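Local coordinates for D-alanyl-D-alanine carboxypeptidase (Penicillin binding protein) family protein (Francisella tularensis subsp. tularensis, PDB 6OSU) that probably trims the terminal D-alanine from peptidoglycan precursor peptides, as a serine-type D-Ala-D-Ala carboxypeptidase of the penicillin-binding protein kind, at residues A[37-42]-A[58-63]; A[277-282]-A[287-292]; A[305-310]-A[314-319]. One frame throughout, in Å; residues are numbered along the deposited sequence.

Contact 1: residues A[37-42]-A[58-63]; sequences APAWVT and VRRAPA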
# COMPACT_ATOMS: atom_id res chain seq x y z
N ALA A 37 2.56 -16.95 9.16
CA ALA A 37 2.39 -16.77 7.73
C ALA A 37 3.69 -17.13 7.01
O ALA A 37 4.77 -16.74 7.47
CB ALA A 37 1.99 -15.33 7.40
N PRO A 38 3.62 -17.88 5.92
CA PRO A 38 4.85 -18.20 5.17
C PRO A 38 5.57 -16.99 4.61
O PRO A 38 6.77 -17.10 4.30
CB PRO A 38 4.35 -19.13 4.06
CG PRO A 38 2.86 -18.92 4.00
CD PRO A 38 2.44 -18.57 5.39
N ALA A 39 4.90 -15.84 4.45
CA ALA A 39 5.55 -14.66 3.91
C ALA A 39 4.77 -13.42 4.31
O ALA A 39 3.54 -13.45 4.40
CB ALA A 39 5.67 -14.73 2.38
N TRP A 40 5.50 -12.32 4.54
CA TRP A 40 4.87 -11.04 4.80
C TRP A 40 5.89 -9.92 4.59
O TRP A 40 7.10 -10.16 4.53
CB TRP A 40 4.30 -10.95 6.22
CG TRP A 40 5.32 -10.74 7.30
CD1 TRP A 40 5.95 -9.57 7.63
CD2 TRP A 40 5.82 -11.73 8.22
NE1 TRP A 40 6.82 -9.77 8.67
CE2 TRP A 40 6.75 -11.08 9.06
CE3 TRP A 40 5.56 -13.09 8.41
CZ2 TRP A 40 7.43 -11.76 10.07
CZ3 TRP A 40 6.24 -13.75 9.42
CH2 TRP A 40 7.17 -13.09 10.23
N VAL A 41 5.37 -8.70 4.49
CA VAL A 41 6.20 -7.50 4.42
C VAL A 41 5.39 -6.32 4.94
O VAL A 41 4.17 -6.26 4.74
CB VAL A 41 6.72 -7.24 2.99
CG1 VAL A 41 5.58 -6.80 2.08
CG2 VAL A 41 7.84 -6.20 3.01
N THR A 42 6.06 -5.41 5.64
CA THR A 42 5.46 -4.16 6.09
C THR A 42 6.35 -3.02 5.63
O THR A 42 7.55 -3.02 5.91
CB THR A 42 5.29 -4.12 7.61
OG1 THR A 42 4.58 -5.28 8.06
CG2 THR A 42 4.50 -2.87 8.03
N VAL A 58 10.05 -14.62 -1.75
CA VAL A 58 9.72 -15.98 -2.14
C VAL A 58 8.47 -15.96 -3.00
O VAL A 58 7.47 -15.31 -2.67
CB VAL A 58 9.53 -16.87 -0.90
CG1 VAL A 58 9.06 -18.27 -1.30
CG2 VAL A 58 10.82 -16.96 -0.10
N ARG A 59 8.51 -16.67 -4.12
CA ARG A 59 7.42 -16.64 -5.08
C ARG A 59 6.28 -17.54 -4.61
O ARG A 59 6.49 -18.73 -4.36
CB ARG A 59 7.92 -17.05 -6.46
CG ARG A 59 8.86 -16.02 -7.05
CD ARG A 59 9.49 -16.46 -8.35
NE ARG A 59 10.32 -15.39 -8.90
CZ ARG A 59 10.83 -15.40 -10.12
NH1 ARG A 59 10.61 -16.42 -10.94
NH2 ARG A 59 11.57 -14.38 -10.54
N ARG A 60 5.09 -16.97 -4.48
CA ARG A 60 3.88 -17.69 -4.10
C ARG A 60 2.76 -17.32 -5.06
O ARG A 60 2.90 -16.40 -5.88
CB ARG A 60 3.46 -17.38 -2.66
CG ARG A 60 4.55 -17.51 -1.62
CD ARG A 60 3.95 -17.52 -0.22
NE ARG A 60 3.55 -18.86 0.19
CZ ARG A 60 2.32 -19.35 0.09
NH1 ARG A 60 1.34 -18.61 -0.41
NH2 ARG A 60 2.06 -20.59 0.50
N ALA A 61 1.64 -18.03 -4.94
CA ALA A 61 0.53 -17.82 -5.86
C ALA A 61 -0.19 -16.52 -5.52
O ALA A 61 -0.26 -16.13 -4.35
CB ALA A 61 -0.44 -19.00 -5.80
N PRO A 62 -0.70 -15.79 -6.52
CA PRO A 62 -1.24 -14.45 -6.24
C PRO A 62 -2.68 -14.46 -5.75
O PRO A 62 -3.05 -13.59 -4.96
CB PRO A 62 -1.13 -13.73 -7.59
CG PRO A 62 -0.32 -14.63 -8.47
CD PRO A 62 -0.56 -16.01 -7.96
N ALA A 63 -3.51 -15.40 -6.21
CA ALA A 63 -4.96 -15.41 -5.90
C ALA A 63 -5.56 -14.09 -6.38
O ALA A 63 -5.10 -13.54 -7.39
CB ALA A 63 -5.18 -15.71 -4.42
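Pro38 lies over one face of the Arg60 guanidinium; the contact is small, 130 Å² over both sides, and is van der Waals packing of Pro38 and Ala39 on the Arg60 side chain. CG of the proline ring stands 3.6 Å above the guanidinium plane, displaced from its middle toward the rim. Pro38 CG is 3.9 Å from Arg60 NE, and CB of the same ring also approaches NE; the two side chains cross at about a right angle. A second, looser van der Waals contact follows at the root of the group, where the methyl CB of Ala39 meets the methylene CD of Arg60 at 4.2 Å. The arginine reaches both residues by leaving its backbone with CG beside the N, running nearly straight through chi2, and then bending at CD (chi3 86°), which swings the flat head across the proline.

The polar side of the contact lies outside the two segments. Arg60 NH1 hydrogen-bonds to the carbonyl of Ala285, in the turn between strands 274-282 and 288-295, while Pro38 O accepts a bond from Asn55 ND2. The arginine thereby ties the loop ahead of helix 66-79 to the entry of strand 39-44 and to the hairpin turn.

Hydrocarbon thus covers the pi face of the cation, a surface that demands little polar compensation, and NH1 is left to a backbone oxygen.

Contact 2: residues A[277-282]-A[287-292]; sequences MKTGHT and YCLVSS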
# COMPACT_ATOMS: atom_id res chain seq x y z
N MET A 277 -6.67 -3.23 1.68
CA MET A 277 -6.85 -3.00 0.25
C MET A 277 -7.63 -4.15 -0.41
O MET A 277 -8.73 -3.94 -0.92
CB MET A 277 -5.48 -2.84 -0.43
CG MET A 277 -5.52 -2.43 -1.90
SD MET A 277 -3.89 -2.04 -2.60
CE MET A 277 -4.36 -1.22 -4.12
N LYS A 278 -7.07 -5.36 -0.39
CA LYS A 278 -7.61 -6.46 -1.18
C LYS A 278 -7.26 -7.79 -0.54
O LYS A 278 -6.14 -7.99 -0.05
CB LYS A 278 -7.06 -6.42 -2.61
CG LYS A 278 -7.73 -7.40 -3.56
CD LYS A 278 -9.13 -6.94 -3.89
CE LYS A 278 -9.85 -7.94 -4.79
NZ LYS A 278 -10.22 -9.19 -4.06
N THR A 279 -8.21 -8.72 -0.57
CA THR A 279 -8.03 -10.08 -0.10
C THR A 279 -7.96 -11.03 -1.29
O THR A 279 -8.25 -10.65 -2.43
CB THR A 279 -9.16 -10.50 0.84
OG1 THR A 279 -10.42 -10.35 0.17
CG2 THR A 279 -9.16 -9.65 2.09
N GLY A 280 -7.57 -12.26 -1.01
CA GLY A 280 -7.54 -13.32 -2.00
C GLY A 280 -7.34 -14.68 -1.36
O GLY A 280 -6.71 -14.78 -0.31
N HIS A 281 -7.89 -15.72 -1.97
CA HIS A 281 -7.73 -17.07 -1.43
C HIS A 281 -7.84 -18.10 -2.54
O HIS A 281 -8.88 -18.19 -3.20
CB HIS A 281 -8.76 -17.35 -0.34
CG HIS A 281 -8.86 -18.80 0.02
ND1 HIS A 281 -7.87 -19.46 0.72
CD2 HIS A 281 -9.82 -19.72 -0.23
CE1 HIS A 281 -8.22 -20.72 0.89
NE2 HIS A 281 -9.40 -20.90 0.32
N THR A 282 -6.78 -18.87 -2.73
CA THR A 282 -6.82 -20.13 -3.44
C THR A 282 -6.13 -21.18 -2.58
O THR A 282 -5.47 -20.85 -1.59
CB THR A 282 -6.15 -20.05 -4.82
OG1 THR A 282 -4.73 -19.90 -4.66
CG2 THR A 282 -6.69 -18.88 -5.63
N TYR A 287 -4.79 -17.86 2.38
CA TYR A 287 -5.50 -16.61 2.62
C TYR A 287 -4.49 -15.47 2.62
O TYR A 287 -3.55 -15.47 3.42
CB TYR A 287 -6.26 -16.65 3.94
CG TYR A 287 -7.43 -17.61 3.93
CD1 TYR A 287 -8.69 -17.19 3.54
CD2 TYR A 287 -7.26 -18.94 4.31
CE1 TYR A 287 -9.76 -18.06 3.53
CE2 TYR A 287 -8.33 -19.82 4.30
CZ TYR A 287 -9.58 -19.38 3.91
OH TYR A 287 -10.64 -20.25 3.90
N CYS A 288 -4.69 -14.50 1.73
CA CYS A 288 -3.75 -13.40 1.56
C CYS A 288 -4.46 -12.07 1.74
O CYS A 288 -5.66 -11.95 1.50
CB CYS A 288 -3.10 -13.44 0.17
SG CYS A 288 -2.36 -15.02 -0.22
N LEU A 289 -3.70 -11.06 2.16
CA LEU A 289 -4.24 -9.72 2.35
C LEU A 289 -3.16 -8.69 2.05
O LEU A 289 -2.07 -8.75 2.62
CB LEU A 289 -4.78 -9.54 3.77
CG LEU A 289 -5.29 -8.15 4.16
CD1 LEU A 289 -6.36 -7.66 3.19
CD2 LEU A 289 -5.83 -8.16 5.59
N VAL A 290 -3.47 -7.77 1.14
CA VAL A 290 -2.75 -6.51 1.02
C VAL A 290 -3.57 -5.47 1.75
O VAL A 290 -4.74 -5.24 1.41
CB VAL A 290 -2.53 -6.13 -0.45
CG1 VAL A 290 -1.87 -4.76 -0.56
CG2 VAL A 290 -1.69 -7.19 -1.17
N SER A 291 -2.99 -4.86 2.78
CA SER A 291 -3.72 -3.91 3.61
C SER A 291 -2.88 -2.66 3.82
O SER A 291 -1.65 -2.69 3.73
CB SER A 291 -4.10 -4.53 4.96
OG SER A 291 -2.94 -4.84 5.71
N SER A 292 -3.57 -1.56 4.11
CA SER A 292 -2.92 -0.29 4.38
C SER A 292 -3.70 0.45 5.45
O SER A 292 -4.94 0.45 5.45
CB SER A 292 -2.82 0.57 3.11
OG SER A 292 -1.99 1.69 3.33
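Lys278 and Val290 exchange two backbone hydrogen bonds, Lys278 N to Val290 O and Val290 N to Lys278 O, each 2.9 Å. Gly280 and Cys288 form the next hydrogen-bonded pair of this antiparallel hairpin: Cys288 N to Gly280 O is 2.9 Å, whereas Gly280 N to Cys288 O is longer, 3.2 Å, its donor 37° out of the carbonyl plane. Met277 N adds a weak bond to Val290 O, so two residues face one in a classic beta bulge, directly after a cis peptide bond.

Lys278 curls back along its own strand, with NZ 2.9 Å from Thr279 O, and NZ also bonds Ser124 OG, a predicted active-site hydroxyl. Lys278, Thr279 and Gly280 match the KTG motif that edges the active site in penicillin-recognising enzymes.

At the turn end the His281 and Tyr287 rings stack face to face, centroids 3.9 Å apart and planes at 15°, with ND1 over the middle of the tyrosine ring. Farther along, Thr279 CG2 meets Leu289 CD1 at 3.6 Å, and Met277 SD runs alongside Val290 CG1.

Strand 274-282 is an outermost strand of the five-stranded sheet, and 288-295 continues it to 298-307. Met277, Lys278 and Val290 pack on helix 66-79 through Ile68, and Thr279 and Leu289 meet Arg313 of helix 310-327.

Contact 3: residues A[305-310]-A[314-319]; sequences LGTTSS and DSESAK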
# COMPACT_ATOMS: atom_id res chain seq x y z
N LEU A 305 0.81 -13.34 3.13
CA LEU A 305 0.55 -14.38 2.15
C LEU A 305 0.56 -15.75 2.81
O LEU A 305 1.44 -16.05 3.63
CB LEU A 305 1.59 -14.35 1.02
CG LEU A 305 1.82 -13.01 0.30
CD1 LEU A 305 3.01 -13.11 -0.64
CD2 LEU A 305 0.57 -12.56 -0.45
N GLY A 306 -0.42 -16.57 2.46
CA GLY A 306 -0.38 -17.98 2.78
C GLY A 306 -0.85 -18.38 4.16
O GLY A 306 -0.51 -19.48 4.61
N THR A 307 -1.61 -17.54 4.85
CA THR A 307 -2.15 -17.96 6.14
C THR A 307 -3.17 -19.08 5.94
O THR A 307 -3.77 -19.24 4.87
CB THR A 307 -2.80 -16.79 6.88
OG1 THR A 307 -3.84 -16.23 6.07
CG2 THR A 307 -1.77 -15.73 7.20
N THR A 308 -3.38 -19.86 7.00
CA THR A 308 -4.23 -21.04 6.95
C THR A 308 -5.69 -20.73 7.25
O THR A 308 -6.51 -21.66 7.25
CB THR A 308 -3.71 -22.10 7.92
OG1 THR A 308 -3.67 -21.56 9.25
CG2 THR A 308 -2.31 -22.54 7.51
N SER A 309 -6.04 -19.47 7.50
CA SER A 309 -7.42 -19.11 7.79
C SER A 309 -7.58 -17.61 7.57
O SER A 309 -6.62 -16.85 7.67
CB SER A 309 -7.80 -19.47 9.23
OG SER A 309 -7.23 -18.54 10.14
N SER A 310 -8.82 -17.21 7.27
CA SER A 310 -9.10 -15.78 7.13
C SER A 310 -8.93 -15.06 8.46
O SER A 310 -8.46 -13.92 8.49
CB SER A 310 -10.52 -15.58 6.58
OG SER A 310 -11.46 -16.34 7.30
N ASP A 314 -6.47 -11.89 9.00
CA ASP A 314 -6.82 -10.60 9.58
C ASP A 314 -6.07 -10.35 10.88
O ASP A 314 -5.65 -9.22 11.15
CB ASP A 314 -8.33 -10.53 9.80
CG ASP A 314 -9.11 -10.64 8.51
OD1 ASP A 314 -8.59 -10.20 7.47
OD2 ASP A 314 -10.24 -11.18 8.54
N SER A 315 -5.90 -11.39 11.70
CA SER A 315 -5.17 -11.25 12.96
C SER A 315 -3.72 -10.84 12.71
O SER A 315 -3.21 -9.90 13.33
CB SER A 315 -5.24 -12.55 13.75
OG SER A 315 -4.35 -12.54 14.85
N GLU A 316 -3.04 -11.54 11.80
CA GLU A 316 -1.61 -11.31 11.61
C GLU A 316 -1.34 -10.00 10.87
O GLU A 316 -0.32 -9.35 11.11
CB GLU A 316 -0.99 -12.50 10.88
CG GLU A 316 -1.10 -13.79 11.67
CD GLU A 316 -0.60 -15.00 10.90
OE1 GLU A 316 0.39 -14.87 10.16
OE2 GLU A 316 -1.22 -16.08 11.03
N SER A 317 -2.24 -9.59 9.97
CA SER A 317 -2.08 -8.30 9.31
C SER A 317 -2.25 -7.16 10.31
O SER A 317 -1.49 -6.18 10.27
CB SER A 317 -3.07 -8.15 8.16
OG SER A 317 -2.77 -9.04 7.11
N ALA A 318 -3.24 -7.25 11.20
CA ALA A 318 -3.45 -6.20 12.18
C ALA A 318 -2.25 -6.09 13.12
O ALA A 318 -1.87 -4.98 13.52
CB ALA A 318 -4.73 -6.46 12.98
N LYS A 319 -1.64 -7.22 13.47
CA LYS A 319 -0.45 -7.19 14.31
C LYS A 319 0.68 -6.42 13.63
O LYS A 319 1.37 -5.63 14.28
CB LYS A 319 -0.01 -8.62 14.64
CG LYS A 319 1.39 -8.70 15.25
CD LYS A 319 1.36 -9.29 16.65
CE LYS A 319 1.62 -10.79 16.63
NZ LYS A 319 1.48 -11.38 17.99
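Ser310 and Asp314 are joined by the first-turn bond of helix 310-327, Asp314 N to Ser310 O at 2.9 Å. The carboxylate of Asp314 curls back over the same carbonyl. With its CG beside the backbone N (chi1 -62°), OD2 comes within 3.3 Å of Ser310 O, a contact between two acceptors and so not a bond. Two residues on, Glu316 reaches toward the end of strand 298-307 from the side opposite Thr307: its extended chain brings both carboxylate oxygens against the Thr307 methyl, CG2 being 3.8 Å from OE1 and 3.9 Å from OE2.

The second shell explains these positions. Ser309 is the N-cap, its OG accepting from Lys312 N, which fixes the start of the helix soon after the strand ends at Thr307. Thr307 turns its hydroxyl to Tyr287 O, just ahead of strand 288-295, leaving the methyl to face the glutamate. Glu316 OE1 takes a weak hydrogen bond from Ala37 N, and OE2 lies close to Asp36 OD1.

This is a strand-to-helix connection in which a short corner folds the chain back over its sheet. Asp314, in the early turns of the helix, may be mildly favoured by its dipole, whereas the nearness of Asp36 and the methyl packing may raise the proton affinity of buried Glu316.

In the fold
All three contacts reach one five-stranded antiparallel sheet, contact 1 also taking in the loop 58-63 that leads to helix 66-79. Contact 1 meets contact 3 through neighbouring strands, Ala39 O lying 3.0 Å from Leu305 N, a probable hydrogen bond. Contact 2 reaches contact 3 on the side of helix 310-327, where Leu289 CD2 is 3.5 Å from Ser317 OG. Contact 1 touches contact 2 where Ala63 CB packs 3.7 Å from Thr282 CG2. Ala63 directly precedes Ser64, the predicted nucleophile. Contact 2 holds Lys278, the predicted substrate-binding residue, whose side chain is, between nearest atoms, about 4 Å from that of Ser64 but about 11 Å from that of Asp314 in contact 3.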